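Local atomic coordinates of amidase (Bacillus anthracis, PDB entry 5EWQ), a protein that probably hydrolyses the amide bond of carboxylic acid amides to give the free acid and ammonia. Residues A[14-19]-A[80-86]; A[182-186]-A[399-403]; A[199-203]-A[234-238]; A[194-199]-A[473-479]. One frame throughout, in Å; residues are numbered along the deposited sequence.

Contact 1 (14-19 with 80-86) touches contact 2 (182-186 with 399-403) through Y17 OH and Y183 OH, 3.1 Å apart; their centres are about 14 Å apart. Contact 1 also packs on P196 of contact 4 (194-199 with 473-479). Contacts 3 (199-203 with 234-238) and 4 are closest, with centres about 9 Å apart. They share F199 and are tied by Q235 NE2 and E478 OE2 at 2.6 Å. Contact 2 reaches contact 3 where G182 CA packs on T201 OG1. Contact 3 lies at the start of the Gly/Ser-rich segment that in this family probably supplies the cis-serine of the catalytic triad.

Contact 1: residues A[14-19]-A[80-86]; sequences RIVYDK and QNGITLN
The flat guanidinium of R14 meets the carbonyl of I83 at its edge, with O lying near the guanidinium plane. NH1 of R14 donates to I83 O at 2.8 Å, with an N-H...O angle of 159°. NH2 of R14 gives the same oxygen a weak second bond at 3.2 Å. The donor NH1 is tilted 34° from the carbonyl plane. One carbonyl oxygen therefore takes both nitrogens, which should limit the rotation of the guanidinium. The R14 chain is extended from CG to NE, and this length carries the charge across to the turn. Its NH2 also lies 3.6 Å from CD1 of I83.

The second flat group is the N86 amide. V16 slides alongside it, and CG2 of V16 comes to 3.5 Å from ND2 of N86. With CG of N86 anti to the backbone N (chi1 -164°), the amide reaches back to the 14-19 segment. There ND2 gives a weak bond to I15 O at 3.3 Å. The third is the Q80 amide, whose OE1 sits 3.5 Å from CD of K19. The K19 chain is bent at chi2 and chi3, and its CG and CD lie alongside Q80. K187 NZ donates to both Q80 OE1 and N86 OD1, and to Y17 O. K187, from a neighbouring loop, thus joins both segments. Q80 NE2 bonds weakly to N86 OD1.

The loop between helix 64-79 and strand 88-91 contains a type II' beta turn from N81 to T84, with G82 at its second position. The turn is closed by T84 N to N81 O.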
loop_
_atom_site.group_PDB
_atom_site.type_symbol
_atom_site.label_atom_id
_atom_site.label_comp_id
_atom_site.label_asym_id
_atom_site.label_seq_id
_atom_site.Cartn_x
_atom_site.Cartn_y
_atom_site.Cartn_z
ATOM N N ARG A 14 -20.722 1.495 -8.963
ATOM C CA ARG A 14 -20.921 0.497 -7.919
ATOM C C ARG A 14 -21.001 -0.901 -8.520
ATOM O O ARG A 14 -22.085 -1.468 -8.668
ATOM C CB ARG A 14 -22.177 0.801 -7.102
ATOM C CG ARG A 14 -21.968 1.879 -6.053
ATOM C CD ARG A 14 -23.126 1.943 -5.073
ATOM N NE ARG A 14 -22.845 2.860 -3.971
ATOM C CZ ARG A 14 -22.268 2.499 -2.830
ATOM N NH1 ARG A 14 -21.912 1.236 -2.636
ATOM N NH2 ARG A 14 -22.048 3.399 -1.880
ATOM N N ILE A 15 -19.840 -1.448 -8.864
ATOM C CA ILE A 15 -19.753 -2.781 -9.443
ATOM C C ILE A 15 -19.066 -3.742 -8.478
ATOM O O ILE A 15 -17.948 -3.489 -8.030
ATOM C CB ILE A 15 -18.983 -2.766 -10.775
ATOM C CG1 ILE A 15 -19.605 -1.756 -11.740
ATOM C CG2 ILE A 15 -18.967 -4.151 -11.392
ATOM C CD1 ILE A 15 -18.876 -1.648 -13.058
ATOM N N VAL A 16 -19.742 -4.841 -8.157
ATOM C CA VAL A 16 -19.203 -5.830 -7.229
ATOM C C VAL A 16 -19.325 -7.245 -7.791
ATOM O O VAL A 16 -20.428 -7.727 -8.047
ATOM C CB VAL A 16 -19.915 -5.767 -5.861
ATOM C CG1 VAL A 16 -19.435 -6.895 -4.960
ATOM C CG2 VAL A 16 -19.683 -4.418 -5.200
ATOM N N TYR A 17 -18.184 -7.902 -7.977
ATOM C CA TYR A 17 -18.151 -9.268 -8.496
ATOM C C TYR A 17 -17.898 -10.280 -7.386
ATOM O O TYR A 17 -17.118 -10.016 -6.469
ATOM C CB TYR A 17 -17.065 -9.414 -9.564
ATOM C CG TYR A 17 -17.211 -8.496 -10.753
ATOM C CD1 TYR A 17 -18.412 -8.399 -11.443
ATOM C CD2 TYR A 17 -16.141 -7.723 -11.185
ATOM C CE1 TYR A 17 -18.541 -7.559 -12.534
ATOM C CE2 TYR A 17 -16.260 -6.881 -12.271
ATOM C CZ TYR A 17 -17.460 -6.803 -12.942
ATOM O OH TYR A 17 -17.581 -5.962 -14.025
ATOM N N ASP A 18 -18.556 -11.434 -7.486
ATOM C CA ASP A 18 -18.301 -12.578 -6.612
ATOM C C ASP A 18 -18.313 -12.200 -5.130
ATOM O O ASP A 18 -17.285 -12.254 -4.457
ATOM C CB ASP A 18 -16.961 -13.224 -6.982
ATOM C CG ASP A 18 -16.789 -14.603 -6.381
ATOM O OD1 ASP A 18 -17.798 -15.193 -5.941
ATOM O OD2 ASP A 18 -15.644 -15.102 -6.358
ATOM N N LYS A 19 -19.484 -11.818 -4.633
ATOM C CA LYS A 19 -19.612 -11.333 -3.264
ATOM C C LYS A 19 -19.437 -12.453 -2.240
ATOM O O LYS A 19 -18.966 -12.220 -1.126
ATOM C CB LYS A 19 -20.967 -10.647 -3.074
ATOM C CG LYS A 19 -21.104 -9.902 -1.760
ATOM C CD LYS A 19 -21.475 -8.446 -1.990
ATOM C CE LYS A 19 -22.845 -8.317 -2.632
ATOM N NZ LYS A 19 -23.254 -6.893 -2.776
ATOM N N GLN A 80 -18.708 -5.616 2.060
ATOM C CA GLN A 80 -19.520 -6.374 1.115
ATOM C C GLN A 80 -21.009 -6.101 1.320
ATOM O O GLN A 80 -21.850 -6.580 0.559
ATOM C CB GLN A 80 -19.231 -7.871 1.241
ATOM C CG GLN A 80 -17.788 -8.244 0.935
ATOM C CD GLN A 80 -17.369 -7.854 -0.472
ATOM O OE1 GLN A 80 -18.065 -8.152 -1.444
ATOM N NE2 GLN A 80 -16.232 -7.176 -0.586
ATOM N N ASN A 81 -21.327 -5.329 2.353
ATOM C CA ASN A 81 -22.697 -4.890 2.594
ATOM C C ASN A 81 -22.726 -3.447 3.079
ATOM O O ASN A 81 -21.681 -2.811 3.211
ATOM C CB ASN A 81 -23.392 -5.801 3.606
ATOM C CG ASN A 81 -23.659 -7.189 3.055
ATOM O OD1 ASN A 81 -24.588 -7.390 2.272
ATOM N ND2 ASN A 81 -22.847 -8.156 3.465
ATOM N N GLY A 82 -23.924 -2.937 3.344
ATOM C CA GLY A 82 -24.087 -1.561 3.777
ATOM C C GLY A 82 -23.570 -0.586 2.738
ATOM O O GLY A 82 -24.054 -0.559 1.607
ATOM N N ILE A 83 -22.574 0.208 3.120
ATOM C CA ILE A 83 -21.968 1.170 2.209
ATOM C C ILE A 83 -21.233 0.439 1.081
ATOM O O ILE A 83 -21.046 0.987 -0.007
ATOM C CB ILE A 83 -21.000 2.123 2.956
ATOM C CG1 ILE A 83 -20.594 3.300 2.065
ATOM C CG2 ILE A 83 -19.782 1.373 3.477
ATOM C CD1 ILE A 83 -21.753 4.180 1.653
ATOM N N THR A 84 -20.837 -0.804 1.355
ATOM C CA THR A 84 -20.218 -1.690 0.369
ATOM C C THR A 84 -19.028 -1.042 -0.335
ATOM O O THR A 84 -19.101 -0.702 -1.516
ATOM C CB THR A 84 -21.243 -2.148 -0.690
ATOM O OG1 THR A 84 -22.501 -2.416 -0.055
ATOM C CG2 THR A 84 -20.759 -3.406 -1.402
ATOM N N LEU A 85 -17.932 -0.875 0.399
ATOM C CA LEU A 85 -16.730 -0.256 -0.150
ATOM C C LEU A 85 -16.049 -1.171 -1.159
ATOM O O LEU A 85 -15.359 -0.700 -2.066
ATOM C CB LEU A 85 -15.755 0.107 0.971
ATOM C CG LEU A 85 -16.297 1.034 2.061
ATOM C CD1 LEU A 85 -15.239 1.300 3.120
ATOM C CD2 LEU A 85 -16.798 2.338 1.462
ATOM N N ASN A 86 -16.251 -2.477 -0.992
ATOM C CA ASN A 86 -15.678 -3.487 -1.877
ATOM C C ASN A 86 -14.169 -3.330 -2.023
ATOM O O ASN A 86 -13.664 -3.061 -3.114
ATOM C CB ASN A 86 -16.346 -3.432 -3.254
ATOM C CG ASN A 86 -16.074 -4.672 -4.086
ATOM O OD1 ASN A 86 -15.751 -5.733 -3.551
ATOM N ND2 ASN A 86 -16.207 -4.545 -5.402
#

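Contact 2: residues A[182-186]-A[399-403]; sequences GYSGK and RRIKY
The rings of Y183 and Y403 form a T-shaped pair. Y403 puts its CE2 edge over the centre of one face of Y183. The centroids are 4.9 Å apart and the planes stand at 83°. The closest atoms are CE2 of Y183 and CE2 of Y403, at 3.6 Å.

Each ring gets there by a different first torsion. Y183 has CG anti to the backbone N (chi1 176°), while Y403 has CG anti to its carbonyl carbon (chi1 -55°). K402 has an extended chain that bends only at its last torsion. It crosses Y183 at about a right angle, and its CB lies 3.6 Å from Y183 OH. That hydroxyl is hydrogen-bonded to Y17 OH.

R399 points away at its root, but its chain bends at chi2 and chi3 and turns back to the G185 carbonyl. NH2 of R399 is modelled 2.3 Å from G185 O. This is too short to trust in detail, so the bond is doubtful in its geometry.

The secure chemistry is thus largely aromatic: the T-shaped pair joins the two segments, and both are tied to Y17, through the bond from Y183 OH to Y17 OH and the cation-pi contact of R399 with the Y17 ring.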
loop_
_atom_site.group_PDB
_atom_site.type_symbol
_atom_site.label_atom_id
_atom_site.label_comp_id
_atom_site.label_asym_id
_atom_site.label_seq_id
_atom_site.Cartn_x
_atom_site.Cartn_y
_atom_site.Cartn_z
ATOM N N GLY A 182 -8.877 1.579 -8.644
ATOM C CA GLY A 182 -9.569 0.788 -7.646
ATOM C C GLY A 182 -10.433 -0.302 -8.251
ATOM O O GLY A 182 -11.033 -1.101 -7.532
ATOM N N TYR A 183 -10.499 -0.343 -9.577
ATOM C CA TYR A 183 -11.280 -1.372 -10.255
ATOM C C TYR A 183 -10.440 -2.604 -10.577
ATOM O O TYR A 183 -9.280 -2.495 -10.976
ATOM C CB TYR A 183 -11.905 -0.826 -11.541
ATOM C CG TYR A 183 -12.654 -1.879 -12.327
ATOM C CD1 TYR A 183 -13.957 -2.229 -11.990
ATOM C CD2 TYR A 183 -12.057 -2.534 -13.398
ATOM C CE1 TYR A 183 -14.644 -3.197 -12.702
ATOM C CE2 TYR A 183 -12.737 -3.504 -14.113
ATOM C CZ TYR A 183 -14.030 -3.830 -13.761
ATOM O OH TYR A 183 -14.710 -4.794 -14.472
ATOM N N SER A 184 -11.042 -3.775 -10.404
ATOM C CA SER A 184 -10.407 -5.035 -10.767
ATOM C C SER A 184 -11.451 -5.989 -11.330
ATOM O O SER A 184 -12.583 -6.031 -10.849
ATOM C CB SER A 184 -9.712 -5.668 -9.562
ATOM O OG SER A 184 -10.659 -6.204 -8.657
ATOM N N GLY A 185 -11.069 -6.757 -12.344
ATOM C CA GLY A 185 -11.975 -7.715 -12.952
ATOM C C GLY A 185 -12.281 -8.883 -12.033
ATOM O O GLY A 185 -13.205 -9.655 -12.281
ATOM N N LYS A 186 -11.503 -9.004 -10.963
ATOM C CA LYS A 186 -11.655 -10.101 -10.015
ATOM C C LYS A 186 -12.769 -9.848 -9.004
ATOM O O LYS A 186 -13.634 -10.699 -8.796
ATOM C CB LYS A 186 -10.337 -10.344 -9.279
ATOM C CG LYS A 186 -10.402 -11.436 -8.227
ATOM C CD LYS A 186 -9.110 -11.503 -7.436
ATOM C CE LYS A 186 -9.137 -12.628 -6.416
ATOM N NZ LYS A 186 -7.876 -12.681 -5.625
ATOM N N ARG A 399 -17.040 -8.819 -19.091
ATOM C CA ARG A 399 -16.773 -9.224 -17.719
ATOM C C ARG A 399 -15.288 -9.103 -17.376
ATOM O O ARG A 399 -14.925 -8.536 -16.346
ATOM C CB ARG A 399 -17.247 -10.663 -17.490
ATOM C CG ARG A 399 -17.916 -10.916 -16.141
ATOM C CD ARG A 399 -17.039 -10.460 -14.987
ATOM N NE ARG A 399 -17.192 -11.283 -13.794
ATOM C CZ ARG A 399 -16.374 -11.220 -12.750
ATOM N NH1 ARG A 399 -16.571 -12.002 -11.696
ATOM N NH2 ARG A 399 -15.354 -10.376 -12.765
ATOM N N ARG A 400 -14.437 -9.638 -18.244
ATOM C CA ARG A 400 -13.017 -9.779 -17.937
ATOM C C ARG A 400 -12.202 -8.523 -18.239
ATOM O O ARG A 400 -11.199 -8.256 -17.579
ATOM C CB ARG A 400 -12.449 -10.980 -18.695
ATOM C CG ARG A 400 -13.188 -12.269 -18.374
ATOM C CD ARG A 400 -12.747 -13.433 -19.238
ATOM N NE ARG A 400 -13.500 -14.640 -18.904
ATOM C CZ ARG A 400 -13.332 -15.818 -19.495
ATOM N NH1 ARG A 400 -12.433 -15.959 -20.460
ATOM N NH2 ARG A 400 -14.064 -16.858 -19.118
ATOM N N ILE A 401 -12.633 -7.752 -19.234
ATOM C CA ILE A 401 -11.971 -6.494 -19.568
ATOM C C ILE A 401 -12.989 -5.417 -19.931
ATOM O O ILE A 401 -13.038 -4.954 -21.072
ATOM C CB ILE A 401 -10.972 -6.663 -20.731
ATOM C CG1 ILE A 401 -11.544 -7.599 -21.798
ATOM C CG2 ILE A 401 -9.644 -7.203 -20.223
ATOM C CD1 ILE A 401 -10.730 -7.638 -23.070
ATOM N N LYS A 402 -13.795 -5.025 -18.949
ATOM C CA LYS A 402 -14.845 -4.028 -19.145
ATOM C C LYS A 402 -14.304 -2.733 -19.746
ATOM O O LYS A 402 -14.972 -2.087 -20.555
ATOM C CB LYS A 402 -15.548 -3.732 -17.816
ATOM C CG LYS A 402 -16.593 -2.629 -17.893
ATOM C CD LYS A 402 -17.157 -2.304 -16.518
ATOM C CE LYS A 402 -18.097 -1.113 -16.575
ATOM N NZ LYS A 402 -19.282 -1.377 -17.437
ATOM N N TYR A 403 -13.089 -2.366 -19.356
ATOM C CA TYR A 403 -12.477 -1.134 -19.840
ATOM C C TYR A 403 -11.337 -1.421 -20.813
ATOM O O TYR A 403 -10.527 -0.544 -21.107
ATOM C CB TYR A 403 -11.978 -0.293 -18.663
ATOM C CG TYR A 403 -13.052 0.010 -17.643
ATOM C CD1 TYR A 403 -13.911 1.089 -17.809
ATOM C CD2 TYR A 403 -13.215 -0.787 -16.518
ATOM C CE1 TYR A 403 -14.899 1.368 -16.881
ATOM C CE2 TYR A 403 -14.199 -0.516 -15.583
ATOM C CZ TYR A 403 -15.037 0.563 -15.771
ATOM O OH TYR A 403 -16.017 0.839 -14.846
#

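Contact 3: residues A[199-203]-A[234-238]; sequences FDTSG and AQQSV
The backbones come closest at T201 and Q235, whose CA atoms are 6.1 Å apart, where the loop 199-203 passes the C-terminal part of helix 230-235. Q236 makes the polar link. Its NE2 donates to T201 O at 3.2 Å, nearly straight at 171°. The donor lies in the carbonyl plane on a lone pair, and the oxygen lies in the amide plane of Q236. The Q236 chain starts with CG anti to the carbonyl carbon (chi1 -57°) and then runs extended, side by side with T201. NE2 is therefore also 3.4 Å from CB of T201. The other end of this amide, OE1, bonds to T210 OG1 on helix 206-213.

This loop leads into the Gly/Ser-rich segment of the amidase signature sequence, which in relatives supplies the cis-serine of the Ser-cisSer-Lys triad.

Q235 meets the loop with its aliphatic part: CG lies by D200 O, and CB is 3.8 Å from CB of S202. The chain bends at chi2, and NE2 goes on to bond E478 OE2. T201 OG1 bonds to S202 O at 3.1 Å within the loop. N192 ND2 donates to both D200 O and Q235 O, and so bridges the two segments.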
loop_
_atom_site.group_PDB
_atom_site.type_symbol
_atom_site.label_atom_id
_atom_site.label_comp_id
_atom_site.label_asym_id
_atom_site.label_seq_id
_atom_site.Cartn_x
_atom_site.Cartn_y
_atom_site.Cartn_z
ATOM N N PHE A 199 -15.664 10.531 -4.470
ATOM C CA PHE A 199 -14.208 10.612 -4.426
ATOM C C PHE A 199 -13.570 9.349 -4.991
ATOM O O PHE A 199 -13.962 8.237 -4.637
ATOM C CB PHE A 199 -13.724 10.838 -2.990
ATOM C CG PHE A 199 -14.288 12.070 -2.342
ATOM C CD1 PHE A 199 -14.557 13.204 -3.091
ATOM C CD2 PHE A 199 -14.552 12.092 -0.983
ATOM C CE1 PHE A 199 -15.078 14.337 -2.495
ATOM C CE2 PHE A 199 -15.070 13.222 -0.380
ATOM C CZ PHE A 199 -15.335 14.347 -1.138
ATOM N N ASP A 200 -12.589 9.522 -5.870
ATOM C CA ASP A 200 -11.824 8.390 -6.377
ATOM C C ASP A 200 -11.012 7.766 -5.251
ATOM O O ASP A 200 -10.786 8.392 -4.217
ATOM C CB ASP A 200 -10.905 8.819 -7.524
ATOM C CG ASP A 200 -11.482 8.493 -8.889
ATOM O OD1 ASP A 200 -11.310 7.343 -9.348
ATOM O OD2 ASP A 200 -12.105 9.385 -9.504
ATOM N N THR A 201 -10.583 6.525 -5.450
ATOM C CA THR A 201 -9.789 5.827 -4.449
ATOM C C THR A 201 -8.303 5.954 -4.735
ATOM O O THR A 201 -7.471 5.673 -3.871
ATOM C CB THR A 201 -10.142 4.333 -4.388
ATOM O OG1 THR A 201 -9.889 3.732 -5.664
ATOM C CG2 THR A 201 -11.600 4.147 -4.032
ATOM N N SER A 202 -7.987 6.373 -5.959
ATOM C CA SER A 202 -6.627 6.337 -6.494
ATOM C C SER A 202 -6.121 4.897 -6.527
ATOM O O SER A 202 -6.845 3.966 -6.172
ATOM C CB SER A 202 -5.682 7.226 -5.683
ATOM O OG SER A 202 -4.360 7.145 -6.184
ATOM N N GLY A 203 -4.884 4.707 -6.967
ATOM C CA GLY A 203 -4.347 3.367 -7.097
ATOM C C GLY A 203 -2.837 3.304 -7.025
ATOM O O GLY A 203 -2.172 4.330 -6.887
ATOM N N ALA A 234 -2.891 8.938 0.352
ATOM C CA ALA A 234 -3.229 10.349 0.483
ATOM C C ALA A 234 -4.692 10.596 0.137
ATOM O O ALA A 234 -5.323 11.507 0.672
ATOM C CB ALA A 234 -2.326 11.193 -0.404
ATOM N N GLN A 235 -5.226 9.774 -0.758
ATOM C CA GLN A 235 -6.591 9.947 -1.241
ATOM C C GLN A 235 -7.615 9.374 -0.262
ATOM O O GLN A 235 -8.806 9.677 -0.345
ATOM C CB GLN A 235 -6.745 9.295 -2.619
ATOM C CG GLN A 235 -8.021 9.665 -3.359
ATOM C CD GLN A 235 -8.098 11.140 -3.706
ATOM O OE1 GLN A 235 -7.084 11.837 -3.751
ATOM N NE2 GLN A 235 -9.310 11.624 -3.950
ATOM N N GLN A 236 -7.148 8.549 0.668
ATOM C CA GLN A 236 -8.034 7.931 1.646
ATOM C C GLN A 236 -7.576 8.217 3.074
ATOM O O GLN A 236 -7.960 7.517 4.011
ATOM C CB GLN A 236 -8.124 6.424 1.404
ATOM C CG GLN A 236 -8.585 6.063 -0.001
ATOM C CD GLN A 236 -8.831 4.581 -0.174
ATOM O OE1 GLN A 236 -9.229 3.894 0.765
ATOM N NE2 GLN A 236 -8.595 4.077 -1.380
ATOM N N SER A 237 -6.745 9.246 3.218
ATOM C CA SER A 237 -6.320 9.760 4.519
ATOM C C SER A 237 -5.687 8.702 5.424
ATOM O O SER A 237 -6.098 8.536 6.572
ATOM C CB SER A 237 -7.510 10.404 5.238
ATOM O OG SER A 237 -7.099 11.057 6.426
ATOM N N VAL A 238 -4.693 7.990 4.905
ATOM C CA VAL A 238 -3.941 7.028 5.708
ATOM C C VAL A 238 -2.447 7.150 5.428
ATOM O O VAL A 238 -2.036 7.836 4.491
ATOM C CB VAL A 238 -4.390 5.572 5.444
ATOM C CG1 VAL A 238 -5.787 5.330 5.994
ATOM C CG2 VAL A 238 -4.326 5.251 3.962
#

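Contact 4: residues A[194-199]-A[473-479]; sequences YGPIMF and YDNNGEP
The turn of a beta hairpin, between strands 466-473 and 479-485, receives the loop 194-199 here, with F199 packed on E478. The turn is of type I and runs from D474 to G477. G477 N bonds to D474 O at 3.1 Å, and D474 N bonds to E478 O at 3.2 Å.

CB of E478 lies over one face of the F199 ring, toward the rim, as a CH-pi contact, 3.8 Å from the ring centroid and 19° off its normal. CB of the selenomethionine M198 lies over the opposite face, also toward the rim. N476 O sits at the ring edge, 3.5 Å from CZ of F199. The E478 side chain starts with CG anti to the backbone N (chi1 -176°) and runs extended along the ring. Its carboxylate plane is 26° from the ring plane, and OE2 is held by Q235.

Y194 packs on P479 and Y473. Its CG lies 3.8 Å from CG of P479. Its ring meets Y473 obliquely, with CE1 of Y194 3.7 Å from CE1 of Y473. Each tyrosine hydroxyl has an outside partner on K509, Y194 OH at its O and Y473 OH at its N.

The two hairpin strands belong to the large mixed sheet, next to each other. In the chain, the loop 194-199 follows strand 188-189 and precedes helix 206-213, and the C-terminal tail at K509 and P511 borders Y194.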
loop_
_atom_site.group_PDB
_atom_site.type_symbol
_atom_site.label_atom_id
_atom_site.label_comp_id
_atom_site.label_asym_id
_atom_site.label_seq_id
_atom_site.Cartn_x
_atom_site.Cartn_y
_atom_site.Cartn_z
ATOM N N TYR A 194 -14.490 7.799 2.423
ATOM C CA TYR A 194 -14.791 9.184 2.767
ATOM C C TYR A 194 -15.841 9.783 1.838
ATOM O O TYR A 194 -16.286 10.914 2.038
ATOM C CB TYR A 194 -13.518 10.030 2.737
ATOM C CG TYR A 194 -12.606 9.782 3.915
ATOM C CD1 TYR A 194 -12.768 10.486 5.100
ATOM C CD2 TYR A 194 -11.589 8.840 3.845
ATOM C CE1 TYR A 194 -11.941 10.264 6.183
ATOM C CE2 TYR A 194 -10.756 8.610 4.923
ATOM C CZ TYR A 194 -10.937 9.325 6.089
ATOM O OH TYR A 194 -10.111 9.100 7.165
ATOM N N GLY A 195 -16.235 9.020 0.825
ATOM C CA GLY A 195 -17.241 9.467 -0.119
ATOM C C GLY A 195 -17.269 8.622 -1.378
ATOM O O GLY A 195 -16.646 8.978 -2.379
ATOM N N PRO A 196 -17.994 7.492 -1.332
ATOM C CA PRO A 196 -18.123 6.560 -2.458
ATOM C C PRO A 196 -18.600 7.256 -3.728
ATOM O O PRO A 196 -19.413 8.177 -3.642
ATOM C CB PRO A 196 -19.163 5.553 -1.962
ATOM C CG PRO A 196 -19.044 5.599 -0.478
ATOM C CD PRO A 196 -18.738 7.029 -0.148
ATOM N N ILE A 197 -18.075 6.829 -4.877
ATOM C CA ILE A 197 -18.380 7.421 -6.185
ATOM C C ILE A 197 -17.924 8.879 -6.288
ATOM O O ILE A 197 -17.270 9.261 -7.259
ATOM C CB ILE A 197 -19.890 7.340 -6.515
ATOM C CG1 ILE A 197 -20.376 5.891 -6.441
ATOM C CG2 ILE A 197 -20.168 7.929 -7.890
ATOM C CD1 ILE A 197 -19.685 4.965 -7.416
HETATM N N MSE A 198 -18.272 9.683 -5.287
HETATM C CA MSE A 198 -17.895 11.092 -5.244
HETATM C C MSE A 198 -16.381 11.273 -5.307
HETATM O O MSE A 198 -15.875 12.067 -6.100
HETATM C CB MSE A 198 -18.444 11.747 -3.974
HETATM C CG MSE A 198 -18.401 13.266 -3.983
HETATM SE SE MSE A 198 -18.771 14.026 -2.225
HETATM C CE MSE A 198 -20.253 12.870 -1.703
ATOM N N PHE A 199 -15.664 10.531 -4.470
ATOM C CA PHE A 199 -14.208 10.612 -4.426
ATOM C C PHE A 199 -13.570 9.349 -4.991
ATOM O O PHE A 199 -13.962 8.237 -4.637
ATOM C CB PHE A 199 -13.724 10.838 -2.990
ATOM C CG PHE A 199 -14.288 12.070 -2.342
ATOM C CD1 PHE A 199 -14.557 13.204 -3.091
ATOM C CD2 PHE A 199 -14.552 12.092 -0.983
ATOM C CE1 PHE A 199 -15.078 14.337 -2.495
ATOM C CE2 PHE A 199 -15.070 13.222 -0.380
ATOM C CZ PHE A 199 -15.335 14.347 -1.138
ATOM N N TYR A 473 -8.306 17.750 4.832
ATOM C CA TYR A 473 -9.394 17.608 3.872
ATOM C C TYR A 473 -9.751 18.962 3.268
ATOM O O TYR A 473 -9.823 19.966 3.977
ATOM C CB TYR A 473 -10.623 16.986 4.543
ATOM C CG TYR A 473 -10.311 15.765 5.382
ATOM C CD1 TYR A 473 -10.291 14.496 4.817
ATOM C CD2 TYR A 473 -10.033 15.882 6.738
ATOM C CE1 TYR A 473 -10.004 13.379 5.580
ATOM C CE2 TYR A 473 -9.745 14.772 7.508
ATOM C CZ TYR A 473 -9.732 13.523 6.925
ATOM O OH TYR A 473 -9.445 12.413 7.687
ATOM N N ASP A 474 -9.980 18.988 1.957
ATOM C CA ASP A 474 -10.291 20.233 1.264
ATOM C C ASP A 474 -11.702 20.718 1.594
ATOM O O ASP A 474 -12.366 20.169 2.474
ATOM C CB ASP A 474 -10.127 20.061 -0.249
ATOM C CG ASP A 474 -11.096 19.050 -0.834
ATOM O OD1 ASP A 474 -11.682 18.266 -0.060
ATOM O OD2 ASP A 474 -11.267 19.037 -2.072
ATOM N N ASN A 475 -12.154 21.744 0.881
ATOM C CA ASN A 475 -13.457 22.344 1.143
ATOM C C ASN A 475 -14.620 21.406 0.831
ATOM O O ASN A 475 -15.725 21.584 1.343
ATOM C CB ASN A 475 -13.612 23.642 0.345
ATOM C CG ASN A 475 -12.570 24.681 0.715
ATOM O OD1 ASN A 475 -12.059 24.693 1.835
ATOM N ND2 ASN A 475 -12.252 25.561 -0.228
ATOM N N ASN A 476 -14.368 20.407 -0.010
ATOM C CA ASN A 476 -15.396 19.439 -0.373
ATOM C C ASN A 476 -15.340 18.185 0.492
ATOM O O ASN A 476 -16.224 17.331 0.420
ATOM C CB ASN A 476 -15.274 19.061 -1.850
ATOM C CG ASN A 476 -15.728 20.172 -2.774
ATOM O OD1 ASN A 476 -16.668 20.904 -2.466
ATOM N ND2 ASN A 476 -15.061 20.303 -3.915
ATOM N N GLY A 477 -14.298 18.078 1.309
ATOM C CA GLY A 477 -14.147 16.944 2.200
ATOM C C GLY A 477 -13.289 15.841 1.614
ATOM O O GLY A 477 -13.097 14.795 2.236
ATOM N N GLU A 478 -12.774 16.071 0.411
ATOM C CA GLU A 478 -11.902 15.102 -0.241
ATOM C C GLU A 478 -10.531 15.091 0.426
ATOM O O GLU A 478 -9.893 16.136 0.561
ATOM C CB GLU A 478 -11.769 15.411 -1.732
ATOM C CG GLU A 478 -10.949 14.390 -2.505
ATOM C CD GLU A 478 -11.150 14.497 -4.003
ATOM O OE1 GLU A 478 -11.967 15.336 -4.438
ATOM O OE2 GLU A 478 -10.494 13.738 -4.747
ATOM N N PRO A 479 -10.080 13.903 0.851
ATOM C CA PRO A 479 -8.812 13.721 1.567
ATOM C C PRO A 479 -7.595 14.216 0.789
ATOM O O PRO A 479 -7.463 13.954 -0.406
ATOM C CB PRO A 479 -8.742 12.203 1.768
ATOM C CG PRO A 479 -10.161 11.756 1.736
ATOM C CD PRO A 479 -10.823 12.638 0.723
#